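Local coordinates for protein ADP-ribosylating toxin CARDS (Mycoplasma pneumoniae, PDB 4TLV) that transfers ADP-ribosyl groups from NAD(+) to multiple target proteins and drives vacuolization of mammalian cells as the main virulence factor of the bacterium, at residues 290-293 with 298-301; 348-353 with 362-367; 447-452 with 537-542. All blocks are in the same frame, centred on the assembly; numbering follows the deposited sequence.

Interaction 1. Residues 290-293 with 298-301; sequences LQAD and NVFL
A beta hairpin of the D2 beta-trefoil domain brings residues 290-293 and 298-301 together as neighbouring antiparallel strands, with Q291 and F300 as the central hydrogen-bonded pair. Q291 N donates to F300 O and F300 N to Q291 O, each at 2.9 Å. Nearer the turn, D293 N reaches N298 O. Between these rungs V299 CA lies 3.5 Å from Q291 O and A292 CA lies 3.2 Å from N298 O, both as CA-H...O contacts.

The ring of F300 folds back over the partner strand because its CG sits between the backbone N and the carbonyl carbon (chi1 48°). One ring face consequently lies over the peptide, with Q291 O above its centre. The extended side chain of Q291 crosses the ring obliquely: Q291 CB and OE1 both meet F300 CE2, OE1 at 3.6 Å, and the amide plane stands 73° from that of the ring. P311 touches both side chains on this side of the sheet.

L290, A292, V299 and L301 occupy the other face. L290 CD1 approaches V299 CG1 at 3.7 Å and stands more loosely against L301 CD2, while A292 CB faces V299 CG2. L352 lies against A292 and V299, F315 against L290 and A292, and L403 against both leucines, so this surface is turned into the apolar interior of the domain. At the turn, D293 OD1 accepts from Q295 N and is also hydrogen-bonded to S309 OG.

The chemistry is thus divided by face: between the two strands aliphatic groups meet on one, whereas on the other an aromatic ring lies over the acceptor of a backbone bond and probably shields it, and the aspartate carboxylate ties the strand to its turn.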
ATOM      1  N   LEU A 290      21.036  10.133   8.855  1.00 18.18           N
ATOM      2  CA  LEU A 290      20.669   9.500   7.603  1.00 16.06           C
ATOM      3  C   LEU A 290      20.616  10.554   6.504  1.00 18.50           C
ATOM      4  O   LEU A 290      20.025  11.622   6.702  1.00 18.33           O
ATOM      5  CB  LEU A 290      19.293   8.860   7.755  1.00 16.65           C
ATOM      6  CG  LEU A 290      18.783   8.063   6.562  1.00 17.37           C
ATOM      7  CD1 LEU A 290      19.667   6.815   6.350  1.00 16.79           C
ATOM      8  CD2 LEU A 290      17.331   7.669   6.808  1.00 16.09           C
ATOM      9  N   GLN A 291      21.225  10.268   5.353  1.00 15.86           N
ATOM     10  CA  GLN A 291      21.165  11.195   4.228  1.00 13.96           C
ATOM     11  C   GLN A 291      21.042  10.429   2.913  1.00 15.91           C
ATOM     12  O   GLN A 291      21.355   9.246   2.856  1.00 14.89           O
ATOM     13  CB  GLN A 291      22.411  12.100   4.214  1.00 18.58           C
ATOM     14  CG  GLN A 291      22.472  13.032   5.412  1.00 17.70           C
ATOM     15  CD  GLN A 291      23.646  13.951   5.392  1.00 24.09           C
ATOM     16  OE1 GLN A 291      24.474  13.892   4.491  1.00 27.40           O
ATOM     17  NE2 GLN A 291      23.732  14.821   6.397  1.00 26.76           N
ATOM     18  N   ALA A 292      20.572  11.089   1.859  1.00 14.20           N
ATOM     19  CA  ALA A 292      20.422  10.404   0.572  1.00 14.60           C
ATOM     20  C   ALA A 292      20.545  11.366  -0.600  1.00 17.46           C
ATOM     21  O   ALA A 292      20.298  12.562  -0.467  1.00 15.83           O
ATOM     22  CB  ALA A 292      19.091   9.608   0.509  1.00 15.30           C
ATOM     23  N   ASP A 293      20.933  10.844  -1.759  1.00 17.48           N
ATOM     24  CA  ASP A 293      21.222  11.706  -2.905  1.00 17.93           C
ATOM     25  C   ASP A 293      20.480  11.208  -4.135  1.00 19.35           C
ATOM     26  O   ASP A 293      20.792  10.144  -4.650  1.00 20.04           O
ATOM     27  CB  ASP A 293      22.731  11.719  -3.189  1.00 19.70           C
ATOM     28  CG  ASP A 293      23.122  12.736  -4.280  1.00 28.66           C
ATOM     29  OD1 ASP A 293      22.260  13.115  -5.100  1.00 26.75           O
ATOM     30  OD2 ASP A 293      24.291  13.170  -4.308  1.00 26.68           O
ATOM     31  N   ASN A 298      22.074   7.022  -3.889  1.00 18.12           N
ATOM     32  CA  ASN A 298      22.778   6.513  -2.710  1.00 17.73           C
ATOM     33  C   ASN A 298      22.102   6.929  -1.397  1.00 14.48           C
ATOM     34  O   ASN A 298      21.574   8.035  -1.285  1.00 18.49           O
ATOM     35  CB  ASN A 298      24.235   6.984  -2.699  1.00 22.75           C
ATOM     36  CG  ASN A 298      25.092   6.262  -3.732  1.00 21.36           C
ATOM     37  OD1 ASN A 298      24.716   5.207  -4.236  1.00 25.23           O
ATOM     38  ND2 ASN A 298      26.253   6.827  -4.036  1.00 28.30           N
ATOM     39  N   VAL A 299      22.143   6.038  -0.416  1.00 16.21           N
ATOM     40  CA  VAL A 299      21.693   6.325   0.939  1.00 17.94           C
ATOM     41  C   VAL A 299      22.917   6.089   1.802  1.00 19.36           C
ATOM     42  O   VAL A 299      23.619   5.105   1.602  1.00 21.33           O
ATOM     43  CB  VAL A 299      20.598   5.359   1.378  1.00 16.34           C
ATOM     44  CG1 VAL A 299      20.180   5.632   2.855  1.00 16.44           C
ATOM     45  CG2 VAL A 299      19.394   5.470   0.437  1.00 15.76           C
ATOM     46  N   PHE A 300      23.184   6.978   2.751  1.00 17.41           N
ATOM     47  CA  PHE A 300      24.386   6.829   3.558  1.00 18.84           C
ATOM     48  C   PHE A 300      24.273   7.532   4.896  1.00 21.02           C
ATOM     49  O   PHE A 300      23.312   8.260   5.156  1.00 17.34           O
ATOM     50  CB  PHE A 300      25.592   7.363   2.791  1.00 22.08           C
ATOM     51  CG  PHE A 300      25.366   8.705   2.200  1.00 19.80           C
ATOM     52  CD1 PHE A 300      24.825   8.836   0.934  1.00 22.84           C
ATOM     53  CD2 PHE A 300      25.670   9.850   2.915  1.00 24.41           C
ATOM     54  CE1 PHE A 300      24.607  10.102   0.383  1.00 23.18           C
ATOM     55  CE2 PHE A 300      25.457  11.100   2.371  1.00 21.87           C
ATOM     56  CZ  PHE A 300      24.918  11.228   1.109  1.00 24.29           C
ATOM     57  N   LEU A 301      25.283   7.325   5.732  1.00 19.28           N
ATOM     58  CA  LEU A 301      25.290   7.845   7.092  1.00 17.70           C
ATOM     59  C   LEU A 301      26.460   8.802   7.257  1.00 20.72           C
ATOM     60  O   LEU A 301      27.566   8.524   6.796  1.00 23.13           O
ATOM     61  CB  LEU A 301      25.452   6.680   8.077  1.00 18.70           C
ATOM     62  CG  LEU A 301      24.440   5.541   8.011  1.00 23.54           C
ATOM     63  CD1 LEU A 301      25.007   4.275   8.651  1.00 21.10           C
ATOM     64  CD2 LEU A 301      23.156   5.958   8.695  1.00 19.82           C
TER

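Interaction 2. Residues 348-353 with 362-367; sequences LKVHLS and QKWKMT
W364 reaches across to V350 with the far corner of its indole, CH2 lying 4.0 Å from V350 CG2. The methyl meets the six-membered ring obliquely, and it is the branch of the valine set anti to its own carbonyl carbon. Although the two side chains point toward each other, the backbones remain well separated; the long indole spans most of the gap. L337 also touches V350, and its carbonyl oxygen accepts a hydrogen bond from W364 NE1, which helps fix the rotation of the indole. V405 and V378 add aliphatic contacts to the tryptophan.

Both segments belong to the D2 beta-trefoil, where residues 348-353 form part of strand 348-354 and residues 364-367 open strand 364-368. These strands do not pair with each other here. Strand 348-354 is hydrogen-bonded between strands 335-340 and 401-407, whereas strand 364-368 pairs with strand 375-380, so V350 and W364 meet through the interior of the fold.

A second, polar bridge joins S353 to Q362, just ahead of the tryptophan. Q362 NE2 donates to S353 OG at 3.0 Å, but the N-H...O angle of 130° makes this bond weak. The glutamine chain is extended beyond CG (chi2 174°), which carries its amide to the serine. Stronger ties hold both ends: S353 OG is hydrogen-bonded to T338 OG1, while Q362 NE2 also donates to V354 O, at the end of strand 348-354, and Q362 OE1 accepts from A356 N just beyond it.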
ATOM      1  N   LEU A 348      21.717  -7.047   3.381  1.00 27.48           N
ATOM      2  CA  LEU A 348      21.074  -6.242   2.359  1.00 25.19           C
ATOM      3  C   LEU A 348      21.708  -4.877   2.410  1.00 22.93           C
ATOM      4  O   LEU A 348      22.206  -4.467   3.452  1.00 24.38           O
ATOM      5  CB  LEU A 348      19.581  -6.115   2.647  1.00 21.94           C
ATOM      6  CG  LEU A 348      18.807  -7.421   2.734  1.00 25.90           C
ATOM      7  CD1 LEU A 348      17.399  -7.156   3.271  1.00 26.29           C
ATOM      8  CD2 LEU A 348      18.755  -8.080   1.378  1.00 32.38           C
ATOM      9  N   LYS A 349      21.694  -4.166   1.289  1.00 21.97           N
ATOM     10  CA  LYS A 349      22.212  -2.807   1.258  1.00 20.03           C
ATOM     11  C   LYS A 349      21.095  -1.820   0.914  1.00 19.66           C
ATOM     12  O   LYS A 349      20.305  -2.057   0.004  1.00 19.74           O
ATOM     13  CB  LYS A 349      23.333  -2.694   0.231  1.00 26.41           C
ATOM     14  CG  LYS A 349      23.634  -1.279  -0.202  1.00 28.83           C
ATOM     15  CD  LYS A 349      24.794  -0.695   0.571  1.00 35.26           C
ATOM     16  CE  LYS A 349      25.929  -0.317  -0.367  1.00 38.31           C
ATOM     17  NZ  LYS A 349      25.619   0.884  -1.200  1.00 38.08           N
ATOM     18  N   VAL A 350      21.032  -0.718   1.646  1.00 16.38           N
ATOM     19  CA  VAL A 350      19.974   0.259   1.412  1.00 18.31           C
ATOM     20  C   VAL A 350      20.363   1.272   0.327  1.00 20.08           C
ATOM     21  O   VAL A 350      21.485   1.773   0.305  1.00 18.95           O
ATOM     22  CB  VAL A 350      19.599   0.978   2.709  1.00 18.00           C
ATOM     23  CG1 VAL A 350      18.410   1.899   2.485  1.00 17.40           C
ATOM     24  CG2 VAL A 350      19.293  -0.045   3.797  1.00 17.34           C
ATOM     25  N   HIS A 351      19.412   1.581  -0.555  1.00 16.81           N
ATOM     26  CA  HIS A 351      19.647   2.437  -1.714  1.00 15.24           C
ATOM     27  C   HIS A 351      18.277   3.019  -2.068  1.00 18.30           C
ATOM     28  O   HIS A 351      17.260   2.453  -1.696  1.00 15.94           O
ATOM     29  CB  HIS A 351      20.151   1.557  -2.866  1.00 16.95           C
ATOM     30  CG  HIS A 351      20.850   2.299  -3.961  1.00 20.53           C
ATOM     31  ND1 HIS A 351      22.010   2.995  -3.968  1.00 24.56           N
ATOM     32  CD2 HIS A 351      20.372   2.341  -5.255  1.00 24.54           C
ATOM     33  CE1 HIS A 351      22.196   3.469  -5.247  1.00 22.42           C
ATOM     34  NE2 HIS A 351      21.196   3.052  -6.007  1.00 24.46           N
ATOM     35  N   LEU A 352      18.232   4.124  -2.802  1.00 12.75           N
ATOM     36  CA  LEU A 352      16.934   4.696  -3.157  1.00 15.13           C
ATOM     37  C   LEU A 352      16.343   3.995  -4.369  1.00 19.88           C
ATOM     38  O   LEU A 352      17.077   3.496  -5.224  1.00 16.56           O
ATOM     39  CB  LEU A 352      17.056   6.199  -3.448  1.00 14.87           C
ATOM     40  CG  LEU A 352      17.464   7.124  -2.298  1.00 16.86           C
ATOM     41  CD1 LEU A 352      17.492   8.572  -2.805  1.00 13.12           C
ATOM     42  CD2 LEU A 352      16.499   6.980  -1.126  1.00 15.62           C
ATOM     43  N   SER A 353      15.016   3.933  -4.428  1.00 14.81           N
ATOM     44  CA  SER A 353      14.331   3.643  -5.681  1.00 14.77           C
ATOM     45  C   SER A 353      12.972   4.340  -5.716  1.00 15.24           C
ATOM     46  O   SER A 353      12.532   4.910  -4.718  1.00 14.07           O
ATOM     47  CB  SER A 353      14.197   2.137  -5.941  1.00 18.16           C
ATOM     48  OG  SER A 353      13.300   1.552  -5.039  1.00 20.24           O
ATOM     49  N   GLN A 362      10.560  -1.969   0.019  1.00  9.95           N
ATOM     50  CA  GLN A 362      10.506  -0.596   0.540  1.00 10.23           C
ATOM     51  C   GLN A 362       9.713  -0.482   1.844  1.00 11.22           C
ATOM     52  O   GLN A 362       9.454   0.626   2.318  1.00 13.27           O
ATOM     53  CB  GLN A 362       9.906   0.378  -0.492  1.00 12.32           C
ATOM     54  CG  GLN A 362      10.635   0.439  -1.841  1.00 12.89           C
ATOM     55  CD  GLN A 362       9.906   1.318  -2.856  1.00 12.97           C
ATOM     56  OE1 GLN A 362       8.898   1.950  -2.546  1.00 12.78           O
ATOM     57  NE2 GLN A 362      10.423   1.365  -4.074  1.00 19.38           N
ATOM     58  N   LYS A 363       9.314  -1.607   2.427  1.00 11.14           N
ATOM     59  CA  LYS A 363       8.523  -1.560   3.651  1.00 12.67           C
ATOM     60  C   LYS A 363       9.370  -1.800   4.905  1.00 14.93           C
ATOM     61  O   LYS A 363      10.195  -2.721   4.947  1.00 11.10           O
ATOM     62  CB  LYS A 363       7.340  -2.526   3.571  1.00 14.03           C
ATOM     63  CG  LYS A 363       6.378  -2.198   2.395  1.00 10.71           C
ATOM     64  CD  LYS A 363       5.089  -3.015   2.518  1.00 12.77           C
ATOM     65  CE  LYS A 363       4.146  -2.794   1.330  1.00 11.47           C
ATOM     66  NZ  LYS A 363       3.863  -1.323   1.063  1.00 12.31           N
ATOM     67  N   TRP A 364       9.142  -0.965   5.919  1.00 11.52           N
ATOM     68  CA  TRP A 364       9.954  -0.937   7.140  1.00 10.38           C
ATOM     69  C   TRP A 364       9.058  -0.906   8.366  1.00 12.43           C
ATOM     70  O   TRP A 364       7.960  -0.354   8.313  1.00 12.40           O
ATOM     71  CB  TRP A 364      10.823   0.321   7.157  1.00 10.24           C
ATOM     72  CG  TRP A 364      11.734   0.420   5.959  1.00 13.32           C
ATOM     73  CD1 TRP A 364      11.486   1.080   4.777  1.00 12.45           C
ATOM     74  CD2 TRP A 364      13.027  -0.179   5.822  1.00 14.44           C
ATOM     75  NE1 TRP A 364      12.549   0.924   3.925  1.00 13.60           N
ATOM     76  CE2 TRP A 364      13.514   0.165   4.543  1.00 13.57           C
ATOM     77  CE3 TRP A 364      13.831  -0.962   6.669  1.00 16.96           C
ATOM     78  CZ2 TRP A 364      14.771  -0.260   4.076  1.00 16.02           C
ATOM     79  CZ3 TRP A 364      15.095  -1.373   6.207  1.00 15.91           C
ATOM     80  CH2 TRP A 364      15.547  -1.017   4.928  1.00 15.66           C
ATOM     81  N   LYS A 365       9.522  -1.499   9.460  1.00 12.32           N
ATOM     82  CA  LYS A 365       8.814  -1.432  10.741  1.00 14.78           C
ATOM     83  C   LYS A 365       9.726  -0.695  11.693  1.00 16.36           C
ATOM     84  O   LYS A 365      10.947  -0.803  11.577  1.00 17.38           O
ATOM     85  CB  LYS A 365       8.577  -2.836  11.317  1.00 18.08           C
ATOM     86  CG  LYS A 365       7.473  -3.659  10.672  1.00 21.75           C
ATOM     87  CD  LYS A 365       7.572  -5.126  11.157  1.00 29.47           C
ATOM     88  CE  LYS A 365       8.985  -5.656  10.901  1.00 33.87           C
ATOM     89  NZ  LYS A 365       9.194  -7.093  11.245  1.00 34.57           N
ATOM     90  N   MET A 366       9.148   0.051  12.632  1.00 13.70           N
ATOM     91  CA  MET A 366       9.937   0.738  13.648  1.00 15.22           C
ATOM     92  C   MET A 366       9.402   0.390  15.026  1.00 20.38           C
ATOM     93  O   MET A 366       8.278   0.748  15.374  1.00 21.67           O
ATOM     94  CB  MET A 366       9.903   2.238  13.431  1.00 19.67           C
ATOM     95  CG  MET A 366      10.404   2.629  12.041  1.00 16.60           C
ATOM     96  SD  MET A 366      10.777   4.361  11.961  1.00 20.94           S
ATOM     97  CE  MET A 366      11.058   4.543  10.198  1.00 17.74           C
ATOM     98  N   THR A 367      10.204  -0.308  15.811  1.00 16.32           N
ATOM     99  CA  THR A 367       9.687  -0.879  17.054  1.00 19.12           C
ATOM    100  C   THR A 367      10.486  -0.389  18.265  1.00 19.25           C
ATOM    101  O   THR A 367      11.713  -0.487  18.285  1.00 18.68           O
ATOM    102  CB  THR A 367       9.708  -2.419  16.989  1.00 20.97           C
ATOM    103  OG1 THR A 367      11.059  -2.866  16.889  1.00 30.41           O
ATOM    104  CG2 THR A 367       8.981  -2.904  15.758  1.00 17.97           C
TER

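Interaction 3. Residues 447-452 with 537-542; sequences GWYWRG and SVEGLN
The aromatic ring of Y449 carries the methyl CD1 of L541 over the centre of one face, while the carboxylate of E539 approaches obliquely beside CE2. This is a CH-pi contact: L541 CD1 lies 3.5 Å from the Y449 ring centroid and 9° off the ring normal. All six ring carbons are in contact with that single methyl, with CD2 and CG the nearest. The tyrosine ring reaches its partner with CG anti to the backbone N (chi1 179°), and the leucine side chain crosses it at about a right angle. E539 OE1 stands 3.9 Å from Y449 CE2, its carboxylate plane turned 67° from the ring. Y454 also meets Y449 edge-to-face, and it touches L541 as well.

In the D3 beta-trefoil domain the contact joins the short strand 448-450 to the loop between strands 526-529 and 543-548. L583, on strand 578-583, touches both Y449 and L541 and so links the pair to the larger D3 sheet.

The loop is shaped by a type I beta turn from S537 to G540. S537 OG has two partners inside it: it donates to E539 OE2 at 2.6 Å, using the anti lone pair of that oxygen, and accepts from L541 N at 2.8 Å. The bend in the glutamate chain at chi2 brings OE2 to the serine hydroxyl. That hydroxyl probably helps position both residues that meet the tyrosine, the glutamate through its carboxylate and the leucine through its amide. Two backbone bonds complete the loop: G540 N donates to S537 O, closing the turn, and S537 N donates to L541 O, one residue further on.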
ATOM      1  N   GLY A 447       4.896  -6.347 -19.303  1.00 16.21           N
ATOM      2  CA  GLY A 447       5.687  -7.063 -20.289  1.00 15.73           C
ATOM      3  C   GLY A 447       4.789  -7.971 -21.100  1.00 15.50           C
ATOM      4  O   GLY A 447       3.572  -7.914 -20.990  1.00 15.33           O
ATOM      5  N   TRP A 448       5.396  -8.797 -21.935  1.00 13.78           N
ATOM      6  CA  TRP A 448       4.646  -9.849 -22.588  1.00 17.40           C
ATOM      7  C   TRP A 448       5.487 -11.104 -22.670  1.00 17.46           C
ATOM      8  O   TRP A 448       6.692 -11.067 -22.409  1.00 19.08           O
ATOM      9  CB  TRP A 448       4.060  -9.409 -23.938  1.00 18.06           C
ATOM     10  CG  TRP A 448       5.031  -8.968 -25.017  1.00 18.57           C
ATOM     11  CD1 TRP A 448       5.642  -7.746 -25.125  1.00 18.09           C
ATOM     12  CD2 TRP A 448       5.440  -9.725 -26.172  1.00 15.45           C
ATOM     13  NE1 TRP A 448       6.418  -7.701 -26.271  1.00 21.08           N
ATOM     14  CE2 TRP A 448       6.309  -8.901 -26.928  1.00 20.21           C
ATOM     15  CE3 TRP A 448       5.148 -11.017 -26.641  1.00 24.06           C
ATOM     16  CZ2 TRP A 448       6.903  -9.332 -28.122  1.00 23.46           C
ATOM     17  CZ3 TRP A 448       5.739 -11.444 -27.833  1.00 26.99           C
ATOM     18  CH2 TRP A 448       6.607 -10.602 -28.557  1.00 24.44           C
ATOM     19  N   TYR A 449       4.836 -12.215 -23.002  1.00 15.89           N
ATOM     20  CA  TYR A 449       5.434 -13.532 -22.919  1.00 18.51           C
ATOM     21  C   TYR A 449       5.110 -14.298 -24.188  1.00 18.62           C
ATOM     22  O   TYR A 449       3.987 -14.252 -24.682  1.00 18.13           O
ATOM     23  CB  TYR A 449       4.828 -14.258 -21.727  1.00 17.32           C
ATOM     24  CG  TYR A 449       5.310 -15.654 -21.489  1.00 20.84           C
ATOM     25  CD1 TYR A 449       6.493 -15.896 -20.801  1.00 23.85           C
ATOM     26  CD2 TYR A 449       4.559 -16.746 -21.910  1.00 20.08           C
ATOM     27  CE1 TYR A 449       6.915 -17.180 -20.555  1.00 21.62           C
ATOM     28  CE2 TYR A 449       4.977 -18.028 -21.672  1.00 24.04           C
ATOM     29  CZ  TYR A 449       6.150 -18.245 -20.995  1.00 24.03           C
ATOM     30  OH  TYR A 449       6.551 -19.540 -20.763  1.00 25.20           O
ATOM     31  N   TRP A 450       6.099 -14.986 -24.727  1.00 21.43           N
ATOM     32  CA  TRP A 450       5.869 -15.770 -25.930  1.00 24.78           C
ATOM     33  C   TRP A 450       6.773 -16.980 -25.948  1.00 25.02           C
ATOM     34  O   TRP A 450       7.996 -16.861 -25.957  1.00 21.32           O
ATOM     35  CB  TRP A 450       6.053 -14.922 -27.195  1.00 31.17           C
ATOM     36  CG  TRP A 450       5.625 -15.660 -28.435  1.00 36.81           C
ATOM     37  CD1 TRP A 450       6.427 -16.084 -29.461  1.00 37.76           C
ATOM     38  CD2 TRP A 450       4.296 -16.104 -28.756  1.00 39.32           C
ATOM     39  NE1 TRP A 450       5.677 -16.746 -30.403  1.00 40.45           N
ATOM     40  CE2 TRP A 450       4.369 -16.777 -29.996  1.00 42.28           C
ATOM     41  CE3 TRP A 450       3.053 -15.998 -28.113  1.00 42.41           C
ATOM     42  CZ2 TRP A 450       3.240 -17.336 -30.614  1.00 40.42           C
ATOM     43  CZ3 TRP A 450       1.933 -16.556 -28.726  1.00 42.77           C
ATOM     44  CH2 TRP A 450       2.038 -17.215 -29.968  1.00 42.44           C
ATOM     45  N   ARG A 451       6.151 -18.155 -25.891  1.00 26.06           N
ATOM     46  CA  ARG A 451       6.860 -19.420 -26.031  1.00 29.37           C
ATOM     47  C   ARG A 451       8.038 -19.575 -25.078  1.00 27.35           C
ATOM     48  O   ARG A 451       9.093 -20.081 -25.461  1.00 29.42           O
ATOM     49  CB  ARG A 451       7.312 -19.610 -27.482  1.00 32.65           C
ATOM     50  CG  ARG A 451       6.151 -19.789 -28.451  1.00 40.51           C
ATOM     51  CD  ARG A 451       6.626 -19.917 -29.896  1.00 49.92           C
ATOM     52  NE  ARG A 451       7.573 -21.018 -30.091  1.00 65.26           N
ATOM     53  CZ  ARG A 451       7.221 -22.281 -30.320  1.00 66.70           C
ATOM     54  NH1 ARG A 451       5.937 -22.613 -30.367  1.00 62.30           N
ATOM     55  NH2 ARG A 451       8.155 -23.214 -30.496  1.00 56.88           N
ATOM     56  N   GLY A 452       7.861 -19.134 -23.837  1.00 23.66           N
ATOM     57  CA  GLY A 452       8.891 -19.291 -22.830  1.00 25.95           C
ATOM     58  C   GLY A 452       9.817 -18.099 -22.665  1.00 20.81           C
ATOM     59  O   GLY A 452      10.617 -18.061 -21.731  1.00 23.63           O
ATOM     60  N   SER A 537      -2.335 -17.994 -15.103  1.00 16.54           N
ATOM     61  CA  SER A 537      -2.289 -18.850 -16.276  1.00 21.12           C
ATOM     62  C   SER A 537      -1.851 -20.260 -15.883  1.00 25.56           C
ATOM     63  O   SER A 537      -1.380 -20.489 -14.770  1.00 22.15           O
ATOM     64  CB  SER A 537      -1.307 -18.293 -17.291  1.00 21.16           C
ATOM     65  OG  SER A 537       0.015 -18.602 -16.902  1.00 18.50           O
ATOM     66  N   VAL A 538      -1.963 -21.195 -16.820  1.00 22.16           N
ATOM     67  CA  VAL A 538      -1.559 -22.567 -16.565  1.00 27.21           C
ATOM     68  C   VAL A 538      -0.109 -22.666 -16.086  1.00 30.86           C
ATOM     69  O   VAL A 538       0.204 -23.501 -15.236  1.00 39.30           O
ATOM     70  CB  VAL A 538      -1.760 -23.456 -17.816  1.00 33.06           C
ATOM     71  CG1 VAL A 538      -0.681 -23.153 -18.860  1.00 34.18           C
ATOM     72  CG2 VAL A 538      -1.724 -24.906 -17.435  1.00 36.84           C
ATOM     73  N   GLU A 539       0.773 -21.825 -16.617  1.00 29.01           N
ATOM     74  CA  GLU A 539       2.168 -21.822 -16.171  1.00 30.00           C
ATOM     75  C   GLU A 539       2.473 -20.860 -15.003  1.00 28.47           C
ATOM     76  O   GLU A 539       3.638 -20.628 -14.673  1.00 26.42           O
ATOM     77  CB  GLU A 539       3.134 -21.578 -17.338  1.00 31.10           C
ATOM     78  CG  GLU A 539       3.003 -20.220 -18.029  1.00 30.38           C
ATOM     79  CD  GLU A 539       2.060 -20.260 -19.224  1.00 35.12           C
ATOM     80  OE1 GLU A 539       2.480 -20.744 -20.304  1.00 34.42           O
ATOM     81  OE2 GLU A 539       0.898 -19.817 -19.082  1.00 31.93           O
ATOM     82  N   GLY A 540       1.432 -20.311 -14.383  1.00 24.78           N
ATOM     83  CA  GLY A 540       1.606 -19.467 -13.211  1.00 22.66           C
ATOM     84  C   GLY A 540       1.745 -17.977 -13.481  1.00 26.07           C
ATOM     85  O   GLY A 540       2.062 -17.205 -12.565  1.00 23.95           O
ATOM     86  N   LEU A 541       1.507 -17.557 -14.724  1.00 17.88           N
ATOM     87  CA  LEU A 541       1.670 -16.140 -15.082  1.00 19.05           C
ATOM     88  C   LEU A 541       0.445 -15.274 -14.789  1.00 16.83           C
ATOM     89  O   LEU A 541      -0.686 -15.749 -14.839  1.00 18.06           O
ATOM     90  CB  LEU A 541       2.063 -15.994 -16.557  1.00 16.99           C
ATOM     91  CG  LEU A 541       3.363 -16.717 -16.947  1.00 21.49           C
ATOM     92  CD1 LEU A 541       3.572 -16.654 -18.447  1.00 23.66           C
ATOM     93  CD2 LEU A 541       4.574 -16.131 -16.220  1.00 25.86           C
ATOM     94  N   ASN A 542       0.689 -13.990 -14.523  1.00 15.85           N
ATOM     95  CA  ASN A 542      -0.366 -13.017 -14.227  1.00 15.54           C
ATOM     96  C   ASN A 542      -0.607 -12.105 -15.436  1.00 16.96           C
ATOM     97  O   ASN A 542       0.210 -11.221 -15.727  1.00 14.27           O
ATOM     98  CB  ASN A 542       0.038 -12.188 -12.999  1.00 12.76           C
ATOM     99  CG  ASN A 542      -1.128 -11.445 -12.378  1.00 17.58           C
ATOM    100  OD1 ASN A 542      -2.238 -11.975 -12.279  1.00 15.44           O
ATOM    101  ND2 ASN A 542      -0.879 -10.207 -11.950  1.00 13.94           N
TER

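Overall arrangement
Interactions 1 and 2 are neighbours in the D2 beta-trefoil, their centres 12 Å apart, and interaction 3 belongs to the D3 beta-trefoil. The first two meet directly: V299 CG2 packs 3.6 Å from L352 CD2, bringing hairpin 287-303 against strand 348-354, and their strands belong to one curled antiparallel sheet. Interaction 3 lies about 38 Å from interaction 1 and 30 Å from interaction 2, centre to centre, and touches neither. The three come one after another along the sequence. All lie in the two C-terminal domains that follow the mono-ADP-ribosyltransferase domain, within the region required for annexin A2 interaction.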